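PDB 3B7F: glycosyl hydrolase, BNR repeat from Ralstonia eutropha, which is a putative glycosyl hydrolase with a seven-bladed beta-propeller fold and BNR repeats, its substrate not established. Local coordinates for residues Leu26-Phe35 and Gly49-Ile60; Val356-Ile365 and Trp375-Ile385. All blocks are in the same frame, centred on the assembly; numbering follows the deposited sequence.

Overall arrangement
Contacts 1 and 2 sample successive joints between blades of this seven-bladed propeller. Contact 1 runs from the second, third and outermost strands of the blade that unites both chain ends into the inner strand of the following blade; contact 2 belongs to the preceding blade and its crossover into strand 385-391. Both are partly buried, about 16 Å from the chain centre, with centres about 13 Å apart. They meet where Ile30 N probably bonds to His384 O, at 3.0 Å. In contact 1 the exposed Pro50 of the outer strand covers Trp34, whereas the Phe358-Trp375 pair of contact 2 is buried within its blade and a beta bulge marks the outermost strand.

Contact 1. Residues Leu26-Phe35 and Gly49-Ile60; sequences LVATIKGAWF and GPVFLGHTIHHI
The crossover between two blades, Phe52-His55 with the strand ends on its two flanks, carries Gly49-Ile60 round the hairpin Leu26-Phe35, starting from the antiparallel hydrogen-bonded pair Ala33 and Val51. Ala33 N meets Val51 O at 2.9 Å and Val51 N meets Ala33 O at 2.9 Å, both in the carbonyl planes. Pro50 lies alongside Trp34 and lays its CB over the face of the indole, 3.8 Å from the centroid of the six-membered ring, a CH-pi contact. Val51 instead brings CG2 to the edge of the Phe35 ring, 3.7 Å from CE2. Beyond the ladder, the type I turn Thr29-Gly32 offers three successive carbonyls: Thr29 O takes Ile57 N, Ile30 O takes Thr56 OG1 at 3.1 Å, and Lys31 O takes Gly54 N from above its plane. Thr29 OG1 braces this turn, accepting from Lys31 N in an ST turn and donating to Gly32 O. With CG1 anti to its carbonyl carbon (chi1 -42°), Ile60 extends CD1 to 3.5 Å from Ala33 CB, while its CB packs on Leu26 CB. Water 1 bridges Leu26 O and Ile60 N. Met72 of strand 70-75 packs on Ala33 and Ile57, and strand 385-391 pairs with strand 24-29, completing the blade.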
loop_
_atom_site.group_PDB
_atom_site.type_symbol
_atom_site.label_atom_id
_atom_site.label_comp_id
_atom_site.label_asym_id
_atom_site.label_seq_id
_atom_site.Cartn_x
_atom_site.Cartn_y
_atom_site.Cartn_z
ATOM N N LEU A 26 4.833 9.724 -7.007
ATOM C CA LEU A 26 5.740 9.952 -5.888
ATOM C C LEU A 26 6.412 8.619 -5.677
ATOM O O LEU A 26 5.738 7.676 -5.251
ATOM C CB LEU A 26 4.938 10.354 -4.646
ATOM C CG LEU A 26 3.792 11.358 -4.814
ATOM C CD1 LEU A 26 3.122 11.618 -3.412
ATOM C CD2 LEU A 26 4.272 12.639 -5.467
ATOM N N VAL A 27 7.728 8.550 -5.956
ATOM C CA VAL A 27 8.463 7.320 -6.006
ATOM C C VAL A 27 9.474 7.211 -4.872
ATOM O O VAL A 27 10.447 7.973 -4.833
ATOM C CB VAL A 27 9.232 7.191 -7.361
ATOM C CG1 VAL A 27 9.919 5.831 -7.452
ATOM C CG2 VAL A 27 8.304 7.433 -8.557
ATOM N N ALA A 28 9.250 6.243 -3.984
ATOM C CA ALA A 28 10.096 5.990 -2.829
ATOM C C ALA A 28 11.046 4.866 -3.164
ATOM O O ALA A 28 10.603 3.806 -3.616
ATOM C CB ALA A 28 9.234 5.609 -1.608
ATOM N N THR A 29 12.348 5.099 -2.975
ATOM C CA THR A 29 13.352 4.077 -3.235
ATOM C C THR A 29 14.299 3.967 -2.064
ATOM O O THR A 29 14.357 4.835 -1.178
ATOM C CB THR A 29 14.203 4.343 -4.520
ATOM O OG1 THR A 29 15.296 5.208 -4.212
ATOM C CG2 THR A 29 13.362 4.908 -5.662
ATOM N N ILE A 30 15.066 2.887 -2.100
ATOM C CA ILE A 30 16.061 2.584 -1.106
ATOM C C ILE A 30 17.153 3.664 -0.958
ATOM O O ILE A 30 17.799 3.710 0.097
ATOM C CB ILE A 30 16.692 1.202 -1.411
ATOM C CG1 ILE A 30 17.376 0.608 -0.168
ATOM C CG2 ILE A 30 17.631 1.317 -2.644
ATOM C CD1 ILE A 30 17.686 -0.917 -0.281
ATOM N N LYS A 31 17.352 4.513 -1.985
ATOM C CA LYS A 31 18.352 5.595 -1.937
ATOM C C LYS A 31 17.831 6.983 -2.286
ATOM O O LYS A 31 18.625 7.848 -2.667
ATOM C CB LYS A 31 19.578 5.250 -2.831
ATOM C CG LYS A 31 20.394 4.056 -2.350
ATOM C CD LYS A 31 21.187 4.339 -1.071
ATOM C CE LYS A 31 21.890 3.078 -0.628
ATOM N NZ LYS A 31 22.564 3.303 0.646
ATOM N N GLY A 32 16.527 7.218 -2.104
ATOM C CA GLY A 32 15.944 8.551 -2.311
ATOM C C GLY A 32 14.544 8.548 -2.868
ATOM O O GLY A 32 13.984 7.490 -3.181
ATOM N N ALA A 33 14.005 9.760 -2.970
ATOM C CA ALA A 33 12.699 10.046 -3.529
ATOM C C ALA A 33 12.870 10.658 -4.923
ATOM O O ALA A 33 13.733 11.514 -5.153
ATOM C CB ALA A 33 11.908 11.007 -2.635
ATOM N N TRP A 34 12.064 10.180 -5.859
ATOM C CA TRP A 34 12.004 10.739 -7.196
ATOM C C TRP A 34 10.528 11.035 -7.434
ATOM O O TRP A 34 9.665 10.495 -6.750
ATOM C CB TRP A 34 12.578 9.802 -8.243
ATOM C CG TRP A 34 14.047 9.865 -8.474
ATOM C CD1 TRP A 34 14.678 10.535 -9.483
ATOM C CD2 TRP A 34 15.076 9.193 -7.738
ATOM N NE1 TRP A 34 16.021 10.319 -9.417
ATOM C CE2 TRP A 34 16.296 9.503 -8.356
ATOM C CE3 TRP A 34 15.087 8.399 -6.581
ATOM C CZ2 TRP A 34 17.523 9.046 -7.870
ATOM C CZ3 TRP A 34 16.307 7.923 -6.113
ATOM C CH2 TRP A 34 17.503 8.237 -6.767
ATOM N N PHE A 35 10.282 11.937 -8.378
ATOM C CA PHE A 35 8.962 12.439 -8.688
ATOM C C PHE A 35 8.802 12.490 -10.170
ATOM O O PHE A 35 9.704 12.972 -10.866
ATOM C CB PHE A 35 8.792 13.827 -8.107
ATOM C CG PHE A 35 8.906 13.852 -6.626
ATOM C CD1 PHE A 35 7.799 13.625 -5.837
ATOM C CD2 PHE A 35 10.139 14.042 -6.014
ATOM C CE1 PHE A 35 7.904 13.605 -4.448
ATOM C CE2 PHE A 35 10.245 14.037 -4.634
ATOM C CZ PHE A 35 9.123 13.824 -3.853
ATOM N N GLY A 49 14.363 14.757 -9.196
ATOM C CA GLY A 49 15.021 14.100 -8.083
ATOM C C GLY A 49 16.450 13.757 -8.476
ATOM O O GLY A 49 16.850 14.027 -9.596
ATOM N N PRO A 50 17.207 13.100 -7.580
ATOM C CA PRO A 50 16.778 12.657 -6.246
ATOM C C PRO A 50 16.551 13.771 -5.213
ATOM O O PRO A 50 17.147 14.850 -5.301
ATOM C CB PRO A 50 17.944 11.775 -5.756
ATOM C CG PRO A 50 19.105 12.186 -6.534
ATOM C CD PRO A 50 18.584 12.683 -7.875
ATOM N N VAL A 51 15.642 13.479 -4.290
ATOM C CA VAL A 51 15.396 14.282 -3.126
ATOM C C VAL A 51 15.783 13.307 -1.999
ATOM O O VAL A 51 15.346 12.152 -1.994
ATOM C CB VAL A 51 13.943 14.809 -3.028
ATOM C CG1 VAL A 51 13.776 15.617 -1.744
ATOM C CG2 VAL A 51 13.576 15.660 -4.276
ATOM N N PHE A 52 16.610 13.774 -1.077
ATOM C CA PHE A 52 17.109 12.975 0.038
ATOM C C PHE A 52 17.939 11.791 -0.472
ATOM O O PHE A 52 17.771 10.674 0.018
ATOM C CB PHE A 52 15.983 12.500 1.002
ATOM C CG PHE A 52 15.349 13.601 1.793
ATOM C CD1 PHE A 52 16.057 14.227 2.812
ATOM C CD2 PHE A 52 14.043 13.989 1.560
ATOM C CE1 PHE A 52 15.481 15.238 3.554
ATOM C CE2 PHE A 52 13.464 15.000 2.305
ATOM C CZ PHE A 52 14.181 15.623 3.291
ATOM N N LEU A 53 18.806 12.035 -1.463
ATOM C CA LEU A 53 19.677 10.981 -2.007
ATOM C C LEU A 53 20.452 10.371 -0.862
ATOM O O LEU A 53 20.953 11.094 -0.006
ATOM C CB LEU A 53 20.651 11.499 -3.069
ATOM C CG LEU A 53 21.631 10.533 -3.777
ATOM C CD1 LEU A 53 20.968 9.531 -4.733
ATOM C CD2 LEU A 53 22.626 11.362 -4.555
ATOM N N GLY A 54 20.508 9.042 -0.843
ATOM C CA GLY A 54 21.180 8.277 0.201
ATOM C C GLY A 54 20.349 7.840 1.392
ATOM O O GLY A 54 20.827 7.060 2.208
ATOM N N HIS A 55 19.115 8.343 1.500
ATOM C CA HIS A 55 18.183 7.940 2.536
ATOM C C HIS A 55 17.256 6.877 1.938
ATOM O O HIS A 55 16.962 6.903 0.747
ATOM C CB HIS A 55 17.347 9.133 3.000
ATOM C CG HIS A 55 18.134 10.235 3.659
ATOM N ND1 HIS A 55 17.596 11.026 4.654
ATOM C CD2 HIS A 55 19.410 10.668 3.486
ATOM C CE1 HIS A 55 18.493 11.917 5.035
ATOM N NE2 HIS A 55 19.605 11.715 4.347
ATOM N N THR A 56 16.800 5.967 2.784
ATOM C CA THR A 56 15.859 4.911 2.442
ATOM C C THR A 56 14.479 5.511 2.640
ATOM O O THR A 56 14.150 5.915 3.751
ATOM C CB THR A 56 16.059 3.677 3.344
ATOM O OG1 THR A 56 17.391 3.195 3.166
ATOM C CG2 THR A 56 15.084 2.560 2.990
ATOM N N ILE A 57 13.698 5.596 1.562
ATOM C CA ILE A 57 12.385 6.196 1.604
ATOM C C ILE A 57 11.368 5.088 1.456
ATOM O O ILE A 57 11.361 4.375 0.452
ATOM C CB ILE A 57 12.158 7.267 0.486
ATOM C CG1 ILE A 57 13.376 8.201 0.322
ATOM C CG2 ILE A 57 10.817 8.021 0.750
ATOM C CD1 ILE A 57 13.858 8.946 1.603
ATOM N N HIS A 58 10.487 4.974 2.441
ATOM C CA HIS A 58 9.470 3.932 2.443
ATOM C C HIS A 58 8.115 4.241 1.837
ATOM O O HIS A 58 7.463 3.330 1.332
ATOM C CB HIS A 58 9.290 3.410 3.872
ATOM C CG HIS A 58 10.403 2.513 4.281
ATOM N ND1 HIS A 58 10.442 1.187 3.900
ATOM C CD2 HIS A 58 11.553 2.758 4.954
ATOM C CE1 HIS A 58 11.560 0.647 4.353
ATOM N NE2 HIS A 58 12.252 1.579 4.992
ATOM N N HIS A 59 7.676 5.483 1.908
ATOM C CA HIS A 59 6.357 5.849 1.439
ATOM C C HIS A 59 6.255 7.369 1.311
ATOM O O HIS A 59 6.740 8.085 2.177
ATOM C CB HIS A 59 5.331 5.329 2.442
ATOM C CG HIS A 59 3.962 5.068 1.883
ATOM N ND1 HIS A 59 2.869 4.932 2.699
ATOM C CD2 HIS A 59 3.504 4.908 0.616
ATOM C CE1 HIS A 59 1.800 4.673 1.965
ATOM N NE2 HIS A 59 2.166 4.628 0.700
ATOM N N ILE A 60 5.659 7.842 0.215
ATOM C CA ILE A 60 5.465 9.273 -0.009
ATOM C C ILE A 60 3.991 9.379 -0.365
ATOM O O ILE A 60 3.544 8.736 -1.326
ATOM C CB ILE A 60 6.362 9.894 -1.139
ATOM C CG1 ILE A 60 7.812 9.383 -1.091
ATOM C CG2 ILE A 60 6.336 11.425 -1.027
ATOM C CD1 ILE A 60 8.616 9.747 -2.302
HETATM O O HOH W 1 5.109 6.741 -2.456
#

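Contact 2. Residues Val356-Ile365 and Trp375-Ile385; sequences VYFGTTGGEI and WQCIASHLPHI
Ile365 and the bulged pair Ile378 and Ala379 stitch the two segments together. Ile365 N donates to Ala379 O at 2.8 Å; Ile365 O accepts Ile378 N at 2.9 Å, nearly head-on to the carbonyl, and Ala379 N more weakly at 3.4 Å, a classic beta bulge. The Ile365 side chain divides its contacts: CG2 meets Ile378 CG1, whereas CD1 reaches Ile385 CD1 at 3.8 Å. Further along, Leu382 N donates to a lone pair of Gly363 O at 3.1 Å. At the other end, Phe358, its CG held between the backbone N and the carbonyl carbon (chi1 68°), swings its ring edge to the face of Trp375 in a T-shaped pair, planes at 61° and ring centroids 5.0 Å apart, while Val356 CG1 touches Trp375 CH2. Trp375 is the closing tryptophan of an Asp-box, the SxDxGxxW signature of BNR repeats, which opens with Ser368. Past that box the chain forms the outermost strand 376-379 of the blade and crosses to strand 385-391 of the next. At the crossover, Thr361 CG2 sits over the face of the His384 imidazole, 3.9 Å from its centroid, and water 3 links Thr361 O to His384 ND1. Thr360 OG1 steadies the turn beside it by accepting from Glu364 N. In the next shell, Lys342 NZ bonds His384 NE2, Trp366 stacks on Phe358, and Leu25, Val27 and Leu36 of the neighbouring blade pack on Ile365.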
loop_
_atom_site.group_PDB
_atom_site.type_symbol
_atom_site.label_atom_id
_atom_site.label_comp_id
_atom_site.label_asym_id
_atom_site.label_seq_id
_atom_site.Cartn_x
_atom_site.Cartn_y
_atom_site.Cartn_z
ATOM N N VAL A 356 -2.747 3.360 -14.710
ATOM C CA VAL A 356 -2.192 2.419 -13.734
ATOM C C VAL A 356 -0.654 2.443 -13.867
ATOM O O VAL A 356 -0.087 2.606 -14.955
ATOM C CB VAL A 356 -2.766 0.996 -13.932
ATOM C CG1 VAL A 356 -2.326 0.068 -12.785
ATOM C CG2 VAL A 356 -4.288 1.027 -14.034
ATOM N N TYR A 357 0.022 2.309 -12.748
ATOM C CA TYR A 357 1.468 2.479 -12.727
ATOM C C TYR A 357 2.090 1.497 -11.804
ATOM O O TYR A 357 1.493 1.136 -10.809
ATOM C CB TYR A 357 1.789 3.889 -12.176
ATOM C CG TYR A 357 1.022 5.005 -12.855
ATOM C CD1 TYR A 357 1.525 5.625 -13.998
ATOM C CD2 TYR A 357 -0.243 5.408 -12.392
ATOM C CE1 TYR A 357 0.795 6.629 -14.665
ATOM C CE2 TYR A 357 -0.959 6.388 -13.056
ATOM C CZ TYR A 357 -0.424 7.014 -14.183
ATOM O OH TYR A 357 -1.127 8.013 -14.852
ATOM N N PHE A 358 3.304 1.059 -12.105
ATOM C CA PHE A 358 4.034 0.240 -11.138
ATOM C C PHE A 358 5.540 0.464 -11.187
ATOM O O PHE A 358 6.079 0.852 -12.221
ATOM C CB PHE A 358 3.660 -1.255 -11.211
ATOM C CG PHE A 358 4.105 -1.981 -12.481
ATOM C CD1 PHE A 358 5.372 -2.536 -12.584
ATOM C CD2 PHE A 358 3.216 -2.172 -13.526
ATOM C CE1 PHE A 358 5.771 -3.226 -13.719
ATOM C CE2 PHE A 358 3.624 -2.840 -14.697
ATOM C CZ PHE A 358 4.895 -3.377 -14.773
ATOM N N GLY A 359 6.195 0.190 -10.057
ATOM C CA GLY A 359 7.642 0.359 -9.903
ATOM C C GLY A 359 8.246 -0.948 -9.491
ATOM O O GLY A 359 7.736 -1.614 -8.604
ATOM N N THR A 360 9.377 -1.287 -10.097
ATOM C CA THR A 360 10.035 -2.552 -9.849
ATOM C C THR A 360 11.276 -2.374 -8.958
ATOM O O THR A 360 11.804 -1.280 -8.824
ATOM C CB THR A 360 10.442 -3.232 -11.153
ATOM O OG1 THR A 360 11.524 -2.522 -11.726
ATOM C CG2 THR A 360 9.268 -3.310 -12.167
ATOM N N THR A 361 11.722 -3.478 -8.346
ATOM C CA THR A 361 12.926 -3.473 -7.523
ATOM C C THR A 361 14.166 -3.234 -8.415
ATOM O O THR A 361 15.202 -2.838 -7.920
ATOM C CB THR A 361 13.063 -4.763 -6.739
ATOM O OG1 THR A 361 13.162 -5.872 -7.653
ATOM C CG2 THR A 361 11.852 -4.919 -5.742
ATOM N N GLY A 362 14.047 -3.497 -9.722
ATOM C CA GLY A 362 15.078 -3.213 -10.700
ATOM C C GLY A 362 15.133 -1.746 -11.134
ATOM O O GLY A 362 15.962 -1.397 -11.974
ATOM N N GLY A 363 14.220 -0.906 -10.614
ATOM C CA GLY A 363 14.225 0.521 -10.858
ATOM C C GLY A 363 13.509 1.093 -12.045
ATOM O O GLY A 363 13.845 2.187 -12.471
ATOM N N GLU A 364 12.516 0.379 -12.558
ATOM C CA GLU A 364 11.701 0.821 -13.686
ATOM C C GLU A 364 10.337 1.272 -13.188
ATOM O O GLU A 364 9.805 0.698 -12.253
ATOM C CB GLU A 364 11.509 -0.315 -14.681
ATOM C CG GLU A 364 12.761 -0.672 -15.499
ATOM C CD GLU A 364 12.546 -1.852 -16.435
ATOM O OE1 GLU A 364 11.818 -2.789 -16.087
ATOM O OE2 GLU A 364 13.145 -1.889 -17.503
ATOM N N ILE A 365 9.798 2.322 -13.806
ATOM C CA ILE A 365 8.447 2.782 -13.570
ATOM C C ILE A 365 7.740 2.549 -14.881
ATOM O O ILE A 365 8.180 3.098 -15.908
ATOM C CB ILE A 365 8.301 4.259 -13.214
ATOM C CG1 ILE A 365 8.974 4.563 -11.878
ATOM C CG2 ILE A 365 6.805 4.570 -13.098
ATOM C CD1 ILE A 365 8.143 4.144 -10.648
ATOM N N TRP A 375 1.410 -0.613 -21.706
ATOM C CA TRP A 375 2.412 -0.175 -20.753
ATOM C C TRP A 375 3.554 0.483 -21.508
ATOM O O TRP A 375 3.867 0.089 -22.616
ATOM C CB TRP A 375 2.931 -1.372 -19.915
ATOM C CG TRP A 375 1.852 -1.973 -19.093
ATOM C CD1 TRP A 375 1.073 -3.045 -19.409
ATOM C CD2 TRP A 375 1.402 -1.506 -17.813
ATOM N NE1 TRP A 375 0.176 -3.289 -18.390
ATOM C CE2 TRP A 375 0.359 -2.357 -17.399
ATOM C CE3 TRP A 375 1.780 -0.451 -16.984
ATOM C CZ2 TRP A 375 -0.332 -2.166 -16.200
ATOM C CZ3 TRP A 375 1.102 -0.270 -15.784
ATOM C CH2 TRP A 375 0.051 -1.118 -15.414
ATOM N N GLN A 376 4.163 1.472 -20.875
ATOM C CA GLN A 376 5.307 2.204 -21.384
ATOM C C GLN A 376 6.236 2.427 -20.200
ATOM O O GLN A 376 5.800 2.866 -19.137
ATOM C CB GLN A 376 4.849 3.543 -21.953
ATOM C CG GLN A 376 5.925 4.482 -22.515
ATOM C CD GLN A 376 6.500 4.070 -23.880
ATOM O OE1 GLN A 376 5.757 3.686 -24.805
ATOM N NE2 GLN A 376 7.836 4.207 -24.025
ATOM N N CYS A 377 7.511 2.110 -20.363
ATOM C CA CYS A 377 8.484 2.425 -19.342
ATOM C C CYS A 377 8.787 3.941 -19.402
ATOM O O CYS A 377 9.360 4.422 -20.359
ATOM C CB CYS A 377 9.765 1.606 -19.523
ATOM S SG CYS A 377 10.910 1.888 -18.148
ATOM N N ILE A 378 8.399 4.666 -18.369
ATOM C CA ILE A 378 8.598 6.127 -18.270
ATOM C C ILE A 378 9.801 6.531 -17.387
ATOM O O ILE A 378 10.122 7.696 -17.295
ATOM C CB ILE A 378 7.304 6.844 -17.825
ATOM C CG1 ILE A 378 6.825 6.384 -16.430
ATOM C CG2 ILE A 378 6.182 6.626 -18.900
ATOM C CD1 ILE A 378 5.746 7.235 -15.850
ATOM N N ALA A 379 10.423 5.570 -16.713
ATOM C CA ALA A 379 11.660 5.780 -15.922
ATOM C C ALA A 379 12.356 4.435 -15.749
ATOM O O ALA A 379 11.690 3.438 -15.543
ATOM C CB ALA A 379 11.379 6.377 -14.565
ATOM N N SER A 380 13.684 4.424 -15.861
ATOM C CA SER A 380 14.506 3.243 -15.642
ATOM C C SER A 380 15.788 3.652 -14.881
ATOM O O SER A 380 16.095 4.836 -14.694
ATOM C CB SER A 380 14.864 2.548 -16.964
ATOM O OG SER A 380 15.739 3.350 -17.719
ATOM N N HIS A 381 16.508 2.645 -14.417
ATOM C CA HIS A 381 17.767 2.831 -13.670
ATOM C C HIS A 381 17.677 3.670 -12.366
ATOM O O HIS A 381 18.637 4.341 -11.973
ATOM C CB HIS A 381 18.856 3.348 -14.604
ATOM C CG HIS A 381 19.123 2.446 -15.760
ATOM N ND1 HIS A 381 18.759 2.761 -17.046
ATOM C CD2 HIS A 381 19.742 1.248 -15.827
ATOM C CE1 HIS A 381 19.152 1.797 -17.857
ATOM N NE2 HIS A 381 19.756 0.869 -17.144
ATOM N N LEU A 382 16.515 3.613 -11.707
ATOM C CA LEU A 382 16.340 4.225 -10.404
ATOM C C LEU A 382 16.773 3.178 -9.403
ATOM O O LEU A 382 16.910 1.992 -9.769
ATOM C CB LEU A 382 14.898 4.602 -10.114
ATOM C CG LEU A 382 14.317 5.718 -10.974
ATOM C CD1 LEU A 382 12.891 5.889 -10.598
ATOM C CD2 LEU A 382 15.116 7.027 -10.791
ATOM N N PRO A 383 17.040 3.603 -8.152
ATOM C CA PRO A 383 17.336 2.594 -7.154
ATOM C C PRO A 383 16.105 1.759 -6.853
ATOM O O PRO A 383 15.011 2.130 -7.240
ATOM C CB PRO A 383 17.745 3.434 -5.941
ATOM C CG PRO A 383 18.224 4.750 -6.550
ATOM C CD PRO A 383 17.204 4.962 -7.589
ATOM N N HIS A 384 16.315 0.628 -6.193
ATOM C CA HIS A 384 15.265 -0.309 -5.749
ATOM C C HIS A 384 13.993 0.416 -5.263
ATOM O O HIS A 384 14.025 1.091 -4.248
ATOM C CB HIS A 384 15.911 -1.154 -4.628
ATOM C CG HIS A 384 15.034 -2.201 -4.003
ATOM N ND1 HIS A 384 15.313 -3.550 -4.108
ATOM C CD2 HIS A 384 13.928 -2.105 -3.223
ATOM C CE1 HIS A 384 14.400 -4.235 -3.442
ATOM N NE2 HIS A 384 13.546 -3.384 -2.903
ATOM N N ILE A 385 12.869 0.237 -5.969
ATOM C CA ILE A 385 11.608 0.921 -5.651
ATOM C C ILE A 385 10.731 0.183 -4.608
ATOM O O ILE A 385 10.350 -0.990 -4.782
ATOM C CB ILE A 385 10.778 1.215 -6.952
ATOM C CG1 ILE A 385 11.578 2.093 -7.936
ATOM C CG2 ILE A 385 9.445 1.871 -6.619
ATOM C CD1 ILE A 385 11.075 2.043 -9.480
HETATM O O HOH W 2 8.718 -2.680 -6.273
HETATM O O HOH W 3 16.920 -4.669 -6.164
#